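Local coordinates for protein beta-galacturonidase (Eisenbergiella tayi, PDB 6NCX) that binds alpha-D-galacturonate and, as a family 2 glycoside hydrolase, probably releases beta-linked uronic acid residues from glycosides, at residues Asn130-Tyr135 and Cys276-His281; Phe512-Val517 and Arg525-Asn530. One frame throughout, in Å; residues are numbered along the deposited sequence.

Overall arrangement
Contacts 1 and 2 illustrate how a sugar pocket at the end of a TIM barrel can be built from loops of two domains. Their centres lie about 9 Å apart and both touch the bound galacturonate: contact 1 brings D131 from a loop of the N-terminal β-sandwich, contact 2 supplies R525 and N530. They are tied by a salt bridge, D131 OD2 to R525 NE at 2.8 Å, and D131 OD1 also accepts from N530 ND2, so that D131 ties together the two sugar-binding residues of contact 2. Further back, F512 N lies 2.8 Å from C276 O, probably hydrogen-bonded, which joins 512-517 to the start of 276-281.

Contact 1: residues Asn130-Tyr135 and Cys276-His281; sequences NDYQSY and CRHEDH. With ADA (alpha-D-galactopyranuronic acid), chain I.
Y132 and H278 meet where a loop of the N-terminal β-sandwich settles on a barrel loop, an interdomain contact that brings the sugar-binding D131 to the TIM-barrel pocket. The methylene does the touching, with Y132 CB 3.4 Å from H278 CE1, because chi1 of 64° turns the far end of the tyrosine ring away from the imidazole. The two ring planes are only 27° apart but slid so far that they hardly overlap. H278 instead uses its edge: water 1 lies in the ring plane, 2.9 Å from NE2, and also bonds to D131 O and to O3 of the sugar, so the imidazole reaches the ligand through water. The hydroxyl of Y313 fixes the other ring nitrogen, ND1, while Y132 OH is held by H335. The backbone of D131 is held by its N donating to N130 OD1 at 2.9 Å, and its carboxylate by a salt bridge to R525.

Further out, Y135 OH donates to D280 OD2 at 2.6 Å, approaching from above the carboxylate plane. Water 2 donates to the same oxygen and accepts from Q133 N, so two donors grip this buried oxygen. Q133 CG lies 3.6 Å above the centre of the Y135 ring and covers one face.

The contact thus joins the connection between strands 109-117 and 142-146 to the loop leading from barrel strand 268-276 into helix 290-302, with strand 515-516 packed against Y135, H278 and D280.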
loop_
_atom_site.group_PDB
_atom_site.type_symbol
_atom_site.label_atom_id
_atom_site.label_comp_id
_atom_site.label_asym_id
_atom_site.label_seq_id
_atom_site.Cartn_x
_atom_site.Cartn_y
_atom_site.Cartn_z
ATOM N N ASN C 130 -15.068 22.040 -6.859
ATOM C CA ASN C 130 -13.735 22.622 -6.939
ATOM C C ASN C 130 -12.707 21.614 -6.446
ATOM O O ASN C 130 -13.050 20.532 -5.960
ATOM C CB ASN C 130 -13.649 23.929 -6.139
ATOM C CG ASN C 130 -12.779 24.975 -6.825
ATOM O OD1 ASN C 130 -11.969 24.652 -7.681
ATOM N ND2 ASN C 130 -12.950 26.234 -6.447
ATOM N N ASP C 131 -11.425 22.010 -6.560
ATOM C CA ASP C 131 -10.252 21.203 -6.227
ATOM C C ASP C 131 -9.977 21.218 -4.721
ATOM O O ASP C 131 -8.826 21.218 -4.267
ATOM C CB ASP C 131 -9.052 21.712 -7.025
ATOM C CG ASP C 131 -7.896 20.754 -7.011
ATOM O OD1 ASP C 131 -6.748 21.223 -7.084
ATOM O OD2 ASP C 131 -8.125 19.532 -6.921
ATOM N N TYR C 132 -11.057 21.244 -3.954
ATOM C CA TYR C 132 -11.089 21.111 -2.510
ATOM C C TYR C 132 -12.551 20.886 -2.147
ATOM O O TYR C 132 -13.453 21.353 -2.852
ATOM C CB TYR C 132 -10.493 22.347 -1.790
ATOM C CG TYR C 132 -11.251 23.644 -2.009
ATOM C CD1 TYR C 132 -11.031 24.426 -3.148
ATOM C CD2 TYR C 132 -12.214 24.081 -1.085
ATOM C CE1 TYR C 132 -11.749 25.618 -3.352
ATOM C CE2 TYR C 132 -12.937 25.262 -1.295
ATOM C CZ TYR C 132 -12.695 26.022 -2.425
ATOM O OH TYR C 132 -13.399 27.187 -2.628
ATOM N N GLN C 133 -12.777 20.138 -1.074
ATOM C CA GLN C 133 -14.126 19.754 -0.697
ATOM C C GLN C 133 -14.822 20.910 0.005
ATOM O O GLN C 133 -14.199 21.664 0.759
ATOM C CB GLN C 133 -14.075 18.523 0.210
ATOM C CG GLN C 133 -15.407 18.112 0.825
ATOM C CD GLN C 133 -16.355 17.492 -0.183
ATOM O OE1 GLN C 133 -16.827 18.151 -1.105
ATOM N NE2 GLN C 133 -16.635 16.215 -0.007
ATOM N N SER C 134 -16.110 21.065 -0.257
ATOM C CA SER C 134 -16.964 21.941 0.555
ATOM C C SER C 134 -17.688 21.036 1.541
ATOM O O SER C 134 -18.631 20.329 1.174
ATOM C CB SER C 134 -17.949 22.738 -0.306
ATOM O OG SER C 134 -17.320 23.803 -1.022
ATOM N N TYR C 135 -17.235 21.029 2.787
ATOM C CA TYR C 135 -17.838 20.121 3.752
ATOM C C TYR C 135 -19.182 20.662 4.211
ATOM O O TYR C 135 -19.627 21.738 3.798
ATOM C CB TYR C 135 -16.926 19.896 4.960
ATOM C CG TYR C 135 -15.705 19.067 4.661
ATOM C CD1 TYR C 135 -14.491 19.683 4.327
ATOM C CD2 TYR C 135 -15.760 17.669 4.695
ATOM C CE1 TYR C 135 -13.364 18.937 4.045
ATOM C CE2 TYR C 135 -14.644 16.914 4.414
ATOM C CZ TYR C 135 -13.445 17.551 4.097
ATOM O OH TYR C 135 -12.329 16.811 3.829
ATOM N N CYS C 276 1.607 26.134 1.361
ATOM C CA CYS C 276 0.161 26.160 1.233
ATOM C C CYS C 276 -0.419 25.028 2.072
ATOM O O CYS C 276 0.031 23.883 1.972
ATOM C CB CYS C 276 -0.260 25.981 -0.226
ATOM S SG CYS C 276 0.365 27.245 -1.349
ATOM N N ARG C 277 -1.428 25.333 2.884
ATOM C CA ARG C 277 -2.067 24.299 3.687
ATOM C C ARG C 277 -3.569 24.501 3.660
ATOM O O ARG C 277 -4.053 25.580 4.016
ATOM C CB ARG C 277 -1.554 24.314 5.129
ATOM C CG ARG C 277 -2.395 23.472 6.063
ATOM C CD ARG C 277 -1.867 23.594 7.481
ATOM N NE ARG C 277 -2.643 22.788 8.411
ATOM C CZ ARG C 277 -3.748 23.200 9.015
ATOM N NH1 ARG C 277 -4.202 24.411 8.802
ATOM N NH2 ARG C 277 -4.386 22.399 9.850
ATOM N N HIS C 278 -4.298 23.468 3.235
ATOM C CA HIS C 278 -5.749 23.425 3.364
ATOM C C HIS C 278 -6.132 23.013 4.782
ATOM O O HIS C 278 -5.349 22.373 5.498
ATOM C CB HIS C 278 -6.355 22.418 2.383
ATOM C CG HIS C 278 -6.789 23.015 1.089
ATOM N ND1 HIS C 278 -7.902 23.816 0.981
ATOM C CD2 HIS C 278 -6.272 22.913 -0.161
ATOM C CE1 HIS C 278 -8.052 24.190 -0.278
ATOM N NE2 HIS C 278 -7.083 23.647 -0.995
ATOM N N GLU C 279 -7.354 23.371 5.184
ATOM C CA GLU C 279 -7.961 22.809 6.397
ATOM C C GLU C 279 -8.631 21.503 5.997
ATOM O O GLU C 279 -9.819 21.457 5.677
ATOM C CB GLU C 279 -8.954 23.773 7.041
ATOM C CG GLU C 279 -8.387 25.118 7.468
ATOM C CD GLU C 279 -9.389 25.964 8.264
ATOM O OE1 GLU C 279 -8.996 26.498 9.334
ATOM O OE2 GLU C 279 -10.562 26.119 7.815
ATOM N N ASP C 280 -7.855 20.424 6.000
ATOM C CA ASP C 280 -8.343 19.134 5.551
ATOM C C ASP C 280 -7.573 18.040 6.275
ATOM O O ASP C 280 -6.359 18.158 6.472
ATOM C CB ASP C 280 -8.193 18.988 4.025
ATOM C CG ASP C 280 -9.010 17.822 3.458
ATOM O OD1 ASP C 280 -8.479 16.675 3.366
ATOM O OD2 ASP C 280 -10.200 18.064 3.135
ATOM N N HIS C 281 -8.295 16.974 6.655
ATOM C CA HIS C 281 -7.800 15.831 7.401
ATOM C C HIS C 281 -8.806 14.723 7.160
ATOM O O HIS C 281 -10.007 15.004 7.132
ATOM C CB HIS C 281 -7.671 16.133 8.894
ATOM C CG HIS C 281 -7.055 15.030 9.701
ATOM N ND1 HIS C 281 -7.733 13.875 10.030
ATOM C CD2 HIS C 281 -5.832 14.924 10.282
ATOM C CE1 HIS C 281 -6.946 13.093 10.753
ATOM N NE2 HIS C 281 -5.787 13.706 10.921
HETATM C C1 ADA I . -3.901 25.935 -8.678
HETATM C C2 ADA I . -4.848 26.149 -7.475
HETATM C C3 ADA I . -4.809 25.101 -6.425
HETATM C C4 ADA I . -4.590 23.719 -6.934
HETATM C C5 ADA I . -3.455 23.665 -7.965
HETATM C C6 ADA I . -3.235 22.275 -8.568
HETATM O O1 ADA I . -2.599 26.409 -8.422
HETATM O O2 ADA I . -4.609 27.416 -6.932
HETATM O O3 ADA I . -5.990 25.152 -5.657
HETATM O O4 ADA I . -5.761 23.235 -7.548
HETATM O O5 ADA I . -3.772 24.544 -9.081
HETATM O O6B ADA I . -3.065 21.255 -7.847
HETATM O O6A ADA I . -3.225 22.175 -9.820
HETATM O O HOH W 1 -7.404 23.669 -3.888
HETATM O O HOH W 2 -10.953 20.225 1.269
HETATM O O HOH W 3 -12.532 14.283 5.244
#

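Contact 2: residues Phe512-Val517 and Arg525-Asn530; sequences FCDVRV and RPRTMN. With ADA (alpha-D-galactopyranuronic acid), chain I.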
loop_
_atom_site.group_PDB
_atom_site.type_symbol
_atom_site.label_atom_id
_atom_site.label_comp_id
_atom_site.label_asym_id
_atom_site.label_seq_id
_atom_site.Cartn_x
_atom_site.Cartn_y
_atom_site.Cartn_z
ATOM N N PHE C 512 1.162 21.298 1.644
ATOM C CA PHE C 512 1.607 20.576 2.832
ATOM C C PHE C 512 1.153 19.117 2.800
ATOM O O PHE C 512 1.975 18.198 2.891
ATOM C CB PHE C 512 1.103 21.287 4.096
ATOM C CG PHE C 512 1.274 20.468 5.341
ATOM C CD1 PHE C 512 0.167 19.951 6.008
ATOM C CD2 PHE C 512 2.545 20.176 5.817
ATOM C CE1 PHE C 512 0.327 19.171 7.154
ATOM C CE2 PHE C 512 2.713 19.396 6.945
ATOM C CZ PHE C 512 1.593 18.890 7.621
ATOM N N CYS C 513 -0.150 18.882 2.658
ATOM C CA CYS C 513 -0.699 17.540 2.731
ATOM C C CYS C 513 -1.672 17.313 1.583
ATOM O O CYS C 513 -2.166 18.259 0.965
ATOM C CB CYS C 513 -1.410 17.299 4.071
ATOM S SG CYS C 513 -2.889 18.339 4.346
ATOM N N ASP C 514 -1.951 16.039 1.317
ATOM C CA ASP C 514 -2.972 15.677 0.341
ATOM C C ASP C 514 -4.362 16.040 0.860
ATOM O O ASP C 514 -4.625 15.998 2.069
ATOM C CB ASP C 514 -2.905 14.177 0.018
ATOM C CG ASP C 514 -1.589 13.776 -0.642
ATOM O OD1 ASP C 514 -0.907 14.673 -1.211
ATOM O OD2 ASP C 514 -1.243 12.565 -0.593
ATOM N N VAL C 515 -5.263 16.384 -0.076
ATOM C CA VAL C 515 -6.563 16.984 0.232
ATOM C C VAL C 515 -7.664 16.272 -0.551
ATOM O O VAL C 515 -7.507 15.999 -1.746
ATOM C CB VAL C 515 -6.571 18.496 -0.096
ATOM C CG1 VAL C 515 -7.859 19.178 0.414
ATOM C CG2 VAL C 515 -5.341 19.186 0.471
ATOM N N ARG C 516 -8.785 15.984 0.120
ATOM C CA ARG C 516 -9.987 15.519 -0.573
ATOM C C ARG C 516 -10.551 16.625 -1.464
ATOM O O ARG C 516 -10.634 17.786 -1.058
ATOM C CB ARG C 516 -11.062 15.065 0.434
ATOM C CG ARG C 516 -12.394 14.585 -0.217
ATOM C CD ARG C 516 -12.170 13.295 -1.013
ATOM N NE ARG C 516 -12.113 12.100 -0.158
ATOM C CZ ARG C 516 -11.530 10.955 -0.506
ATOM N NH1 ARG C 516 -10.934 10.849 -1.694
ATOM N NH2 ARG C 516 -11.537 9.915 0.327
ATOM N N VAL C 517 -10.947 16.258 -2.683
ATOM C CA VAL C 517 -11.460 17.198 -3.671
ATOM C C VAL C 517 -12.858 16.746 -4.078
ATOM O O VAL C 517 -13.294 15.649 -3.727
ATOM C CB VAL C 517 -10.540 17.314 -4.901
ATOM C CG1 VAL C 517 -9.165 17.767 -4.467
ATOM C CG2 VAL C 517 -10.443 15.993 -5.621
ATOM N N ARG C 525 -7.354 13.912 -10.908
ATOM C CA ARG C 525 -7.083 13.871 -9.479
ATOM C C ARG C 525 -7.167 12.436 -8.991
ATOM O O ARG C 525 -8.234 11.963 -8.573
ATOM C CB ARG C 525 -8.058 14.762 -8.709
ATOM C CG ARG C 525 -7.867 16.255 -8.926
ATOM C CD ARG C 525 -6.539 16.720 -8.397
ATOM N NE ARG C 525 -6.358 18.150 -8.611
ATOM C CZ ARG C 525 -5.693 18.694 -9.626
ATOM N NH1 ARG C 525 -5.120 17.933 -10.556
ATOM N NH2 ARG C 525 -5.603 20.016 -9.707
ATOM N N PRO C 526 -6.052 11.708 -9.021
ATOM C CA PRO C 526 -6.066 10.329 -8.518
ATOM C C PRO C 526 -6.582 10.265 -7.078
ATOM O O PRO C 526 -6.278 11.129 -6.247
ATOM C CB PRO C 526 -4.596 9.902 -8.634
ATOM C CG PRO C 526 -4.059 10.779 -9.798
ATOM C CD PRO C 526 -4.741 12.089 -9.573
ATOM N N ARG C 527 -7.401 9.237 -6.811
ATOM C CA ARG C 527 -8.031 8.948 -5.521
ATOM C C ARG C 527 -9.079 9.991 -5.125
ATOM O O ARG C 527 -9.519 10.035 -3.953
ATOM C CB ARG C 527 -6.982 8.794 -4.403
ATOM C CG ARG C 527 -5.793 7.865 -4.732
ATOM C CD ARG C 527 -4.795 7.772 -3.552
ATOM N NE ARG C 527 -4.321 9.089 -3.112
ATOM C CZ ARG C 527 -4.309 9.523 -1.843
ATOM N NH1 ARG C 527 -4.720 8.748 -0.844
ATOM N NH2 ARG C 527 -3.871 10.748 -1.564
ATOM N N THR C 528 -9.510 10.823 -6.076
ATOM C CA THR C 528 -10.357 11.977 -5.766
ATOM C C THR C 528 -9.690 12.809 -4.672
ATOM O O THR C 528 -10.322 13.266 -3.706
ATOM C CB THR C 528 -11.782 11.557 -5.377
ATOM O OG1 THR C 528 -12.288 10.653 -6.355
ATOM C CG2 THR C 528 -12.706 12.757 -5.378
ATOM N N MET C 529 -8.371 12.944 -4.809
ATOM C CA MET C 529 -7.531 13.708 -3.908
ATOM C C MET C 529 -6.615 14.589 -4.737
ATOM O O MET C 529 -6.222 14.216 -5.847
ATOM C CB MET C 529 -6.669 12.807 -3.023
ATOM C CG MET C 529 -7.443 11.788 -2.214
ATOM S SD MET C 529 -8.238 12.531 -0.793
ATOM C CE MET C 529 -6.811 13.090 0.108
ATOM N N ASN C 530 -6.293 15.763 -4.194
ATOM C CA ASN C 530 -5.120 16.498 -4.652
ATOM C C ASN C 530 -3.888 15.880 -3.983
ATOM O O ASN C 530 -3.824 15.760 -2.752
ATOM C CB ASN C 530 -5.262 17.993 -4.338
ATOM C CG ASN C 530 -4.197 18.853 -5.031
ATOM O OD1 ASN C 530 -3.021 18.799 -4.680
ATOM N ND2 ASN C 530 -4.615 19.669 -5.983
HETATM C C1 ADA I . -3.901 25.935 -8.678
HETATM C C2 ADA I . -4.848 26.149 -7.475
HETATM C C3 ADA I . -4.809 25.101 -6.425
HETATM C C4 ADA I . -4.590 23.719 -6.934
HETATM C C5 ADA I . -3.455 23.665 -7.965
HETATM C C6 ADA I . -3.235 22.275 -8.568
HETATM O O1 ADA I . -2.599 26.409 -8.422
HETATM O O2 ADA I . -4.609 27.416 -6.932
HETATM O O3 ADA I . -5.990 25.152 -5.657
HETATM O O4 ADA I . -5.761 23.235 -7.548
HETATM O O5 ADA I . -3.772 24.544 -9.081
HETATM O O6B ADA I . -3.065 21.255 -7.847
HETATM O O6A ADA I . -3.225 22.175 -9.820
#
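D514, at the open end of a small antiparallel β-hairpin in the loop that follows barrel strand 504-509, is met by the side chain of R527, which reaches back from the connecting loop. Their side chains cross at about a right angle, and D514 OD2 forms a salt bridge with R527 NH2 at 3.3 Å. Both charges have second partners: K542 and G533 N for the carboxylate, E537 for the guanidinium.

V515 makes the hydrogen-bonded pair with N530, its N donating to N530 O at 3.1 Å and its O accepting from N530 N at 2.7 Å.

R516, in the non-hydrogen-bonded pair with M529, folds back over the neighbouring strand because its chain bends at chi2 (67°) and chi3 (79°). M529 SD then lies 3.2 Å above one face of the guanidinium, toward its rim, while NH1 donates in the guanidinium plane to T528 O at 3.2 Å. NH2 bonds to Y474 OH of the third subunit. Shortening R516 to an alanine is likely to cost T528 O one of its two donors, take the flat group from beside M529 SD and leave Y474 OH of the third subunit without this partner.

V517 N grips T528 O from the opposite face of that carbonyl, also at 3.2 Å. Its CG2 lies beside R525, whose NH2 comes near the sugar carboxylate while NE pairs with D131. Its CG1 packs 3.9 Å from N530 CB, backing the side chain whose ND2 donates to O6B of the galacturonate carboxylate at 2.9 Å, nearly straight at 161°.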